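PDB 6LKI: sensor protein kinase HptS from Staphylococcus aureus, which is a histidine kinase of a two-component system, probably passing an extracellular signal received by its sensor domain to a partner response regulator. Local coordinates for residues 81-86 and 101-106. Numbering follows the deposited sequence.
Sequences KNMYLF and KIYMAN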
loop_
_atom_site.group_PDB
_atom_site.type_symbol
_atom_site.label_atom_id
_atom_site.label_comp_id
_atom_site.label_asym_id
_atom_site.label_seq_id
_atom_site.Cartn_x
_atom_site.Cartn_y
_atom_site.Cartn_z
ATOM N N LYS B 81 -1.809 -8.611 -10.783
ATOM C CA LYS B 81 -1.490 -7.621 -11.806
ATOM C C LYS B 81 -1.750 -8.158 -13.206
ATOM O O LYS B 81 -1.991 -7.376 -14.134
ATOM C CB LYS B 81 -0.035 -7.171 -11.669
ATOM C CG LYS B 81 0.316 -6.609 -10.300
ATOM C CD LYS B 81 -0.726 -5.608 -9.826
ATOM C CE LYS B 81 -0.607 -5.355 -8.331
ATOM N NZ LYS B 81 -0.592 -6.627 -7.554
ATOM N N ASN B 82 -1.710 -9.476 -13.380
ATOM C CA ASN B 82 -2.035 -10.110 -14.649
ATOM C C ASN B 82 -3.522 -10.405 -14.790
ATOM O O ASN B 82 -3.917 -11.114 -15.721
ATOM C CB ASN B 82 -1.231 -11.400 -14.818
ATOM C CG ASN B 82 0.264 -11.155 -14.835
ATOM O OD1 ASN B 82 0.718 -10.043 -15.105
ATOM N ND2 ASN B 82 1.038 -12.194 -14.546
ATOM N N MET B 83 -4.349 -9.885 -13.887
ATOM C CA MET B 83 -5.792 -10.046 -13.941
ATOM C C MET B 83 -6.456 -8.703 -14.217
ATOM O O MET B 83 -5.821 -7.645 -14.185
ATOM C CB MET B 83 -6.329 -10.638 -12.632
ATOM C CG MET B 83 -5.711 -11.966 -12.239
ATOM S SD MET B 83 -6.320 -12.526 -10.640
ATOM C CE MET B 83 -5.324 -13.993 -10.392
ATOM N N TYR B 84 -7.755 -8.761 -14.485
ATOM C CA TYR B 84 -8.558 -7.576 -14.749
ATOM C C TYR B 84 -9.259 -7.158 -13.464
ATOM O O TYR B 84 -10.086 -7.907 -12.933
ATOM C CB TYR B 84 -9.579 -7.848 -15.854
ATOM C CG TYR B 84 -10.556 -6.719 -16.087
ATOM C CD1 TYR B 84 -10.113 -5.461 -16.476
ATOM C CD2 TYR B 84 -11.922 -6.910 -15.925
ATOM C CE1 TYR B 84 -11.002 -4.424 -16.693
ATOM C CE2 TYR B 84 -12.819 -5.880 -16.140
ATOM C CZ TYR B 84 -12.353 -4.641 -16.525
ATOM O OH TYR B 84 -13.240 -3.611 -16.740
ATOM N N LEU B 85 -8.924 -5.971 -12.962
ATOM C CA LEU B 85 -9.615 -5.420 -11.802
ATOM C C LEU B 85 -11.041 -5.069 -12.206
ATOM O O LEU B 85 -11.264 -4.135 -12.983
ATOM C CB LEU B 85 -8.877 -4.200 -11.263
ATOM C CG LEU B 85 -9.530 -3.523 -10.057
ATOM C CD1 LEU B 85 -9.758 -4.529 -8.938
ATOM C CD2 LEU B 85 -8.686 -2.356 -9.567
ATOM N N PHE B 86 -11.883 -5.725 -11.473
ATOM C CA PHE B 86 -13.214 -5.697 -12.068
ATOM C C PHE B 86 -14.256 -5.031 -11.178
ATOM O O PHE B 86 -15.087 -4.268 -11.677
ATOM C CB PHE B 86 -13.659 -7.124 -12.412
ATOM C CG PHE B 86 -15.057 -7.210 -12.969
ATOM C CD1 PHE B 86 -15.310 -6.916 -14.297
ATOM C CD2 PHE B 86 -16.114 -7.602 -12.165
ATOM C CE1 PHE B 86 -16.589 -6.994 -14.812
ATOM C CE2 PHE B 86 -17.398 -7.686 -12.678
ATOM C CZ PHE B 86 -17.634 -7.381 -14.004
ATOM N N LYS B 101 -11.889 -6.040 -3.412
ATOM C CA LYS B 101 -11.589 -6.016 -4.801
ATOM C C LYS B 101 -11.834 -7.362 -5.434
ATOM O O LYS B 101 -11.482 -8.327 -4.887
ATOM C CB LYS B 101 -10.160 -5.638 -4.999
ATOM C CG LYS B 101 -9.788 -4.372 -4.328
ATOM C CD LYS B 101 -8.586 -3.799 -5.005
ATOM C CE LYS B 101 -7.668 -3.157 -4.018
ATOM N NZ LYS B 101 -8.220 -1.911 -3.435
ATOM N N ILE B 102 -12.419 -7.368 -6.619
ATOM C CA ILE B 102 -12.713 -8.593 -7.352
ATOM C C ILE B 102 -11.971 -8.542 -8.680
ATOM O O ILE B 102 -12.110 -7.575 -9.438
ATOM C CB ILE B 102 -14.225 -8.778 -7.571
ATOM C CG1 ILE B 102 -14.937 -8.926 -6.223
ATOM C CG2 ILE B 102 -14.494 -9.987 -8.453
ATOM C CD1 ILE B 102 -16.434 -9.090 -6.336
ATOM N N TYR B 103 -11.179 -9.576 -8.951
ATOM C CA TYR B 103 -10.366 -9.662 -10.154
ATOM C C TYR B 103 -10.887 -10.773 -11.053
ATOM O O TYR B 103 -11.324 -11.822 -10.569
ATOM C CB TYR B 103 -8.896 -9.929 -9.811
ATOM C CG TYR B 103 -8.248 -8.847 -8.982
ATOM C CD1 TYR B 103 -8.351 -8.850 -7.597
ATOM C CD2 TYR B 103 -7.533 -7.821 -9.584
ATOM C CE1 TYR B 103 -7.760 -7.860 -6.835
ATOM C CE2 TYR B 103 -6.936 -6.828 -8.830
ATOM C CZ TYR B 103 -7.054 -6.853 -7.456
ATOM O OH TYR B 103 -6.464 -5.865 -6.702
ATOM N N MET B 104 -10.831 -10.542 -12.360
ATOM C CA MET B 104 -11.191 -11.543 -13.357
ATOM C C MET B 104 -9.913 -12.092 -13.974
ATOM O O MET B 104 -9.128 -11.336 -14.556
ATOM C CB MET B 104 -12.103 -10.946 -14.432
ATOM C CG MET B 104 -12.657 -11.963 -15.419
ATOM S SD MET B 104 -11.542 -12.287 -16.802
ATOM C CE MET B 104 -11.666 -10.747 -17.706
ATOM N N ALA B 105 -9.707 -13.403 -13.847
ATOM C CA ALA B 105 -8.529 -14.046 -14.419
ATOM C C ALA B 105 -8.805 -14.627 -15.801
ATOM O O ALA B 105 -7.927 -14.596 -16.670
ATOM C CB ALA B 105 -8.021 -15.145 -13.482
ATOM N N ASN B 106 -10.008 -15.153 -16.014
ATOM C CA ASN B 106 -10.428 -15.693 -17.302
ATOM C C ASN B 106 -11.936 -15.898 -17.251
ATOM O O ASN B 106 -12.561 -15.792 -16.192
ATOM C CB ASN B 106 -9.708 -17.006 -17.635
ATOM C CG ASN B 106 -9.978 -18.098 -16.617
ATOM O OD1 ASN B 106 -11.070 -18.668 -16.573
ATOM N ND2 ASN B 106 -8.981 -18.398 -15.793
HETATM O O HOH W 1 -5.140 -13.625 -15.634
#
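Tyr84 and Met104 form an antiparallel, hydrogen-bonded pair at the open end of the hairpin made by strands 84-92 and 97-106, where the edge strand of a four-stranded antiparallel sheet joins its inner neighbour. Two sheets of strand order 2-1-4-3 beside the long N-terminal helix 2-31 suggest a tandem PAS-like sensor domain, and this contact lies in the first sheet. Tyr84 N donates to Met104 O at 2.9 Å in a nearly straight bond, and Met104 N returns a bond of 2.8 Å to Tyr84 O. That same oxygen also receives a CA-H...O contact from Tyr103. Two residues on, Phe86 N donates to Ile102 O, the most bent of the three bonds. Where 81-86 turns away from the sheet, a water donates to both Asn82 O and Ala105 O, bridging the backbones.

Leu85 and Tyr103, the adjacent non-hydrogen-bonded pair, meet on one face. Leu85 CD1 sits over the phenol ring in a CH-pi contact, 4.0 Å from its centroid and displaced toward the rim near CE2. Met83, its CG anti to the carbonyl carbon (chi1 -57°), extends across the Tyr103 side chain at about a right angle, laying SD 3.8 Å from Tyr103 CB and oblique to the ring, a Met-aromatic contact; its CG rests 4.1 Å from Ala105 CB. On the other face, the bent chain of Met104 brings CE within 4.0 Å of Tyr84 CB, while Tyr84 OH is hydrogen-bonded to His163 of the second sheet and the Phe86 ring packs on helix 2-31. Directional backbone bonds thus set the register, whereas apolar contacts of sulfur, methyl and aromatic groups add to the packing on both faces, and the Tyr84 phenol carries a polar link from this sheet to the next.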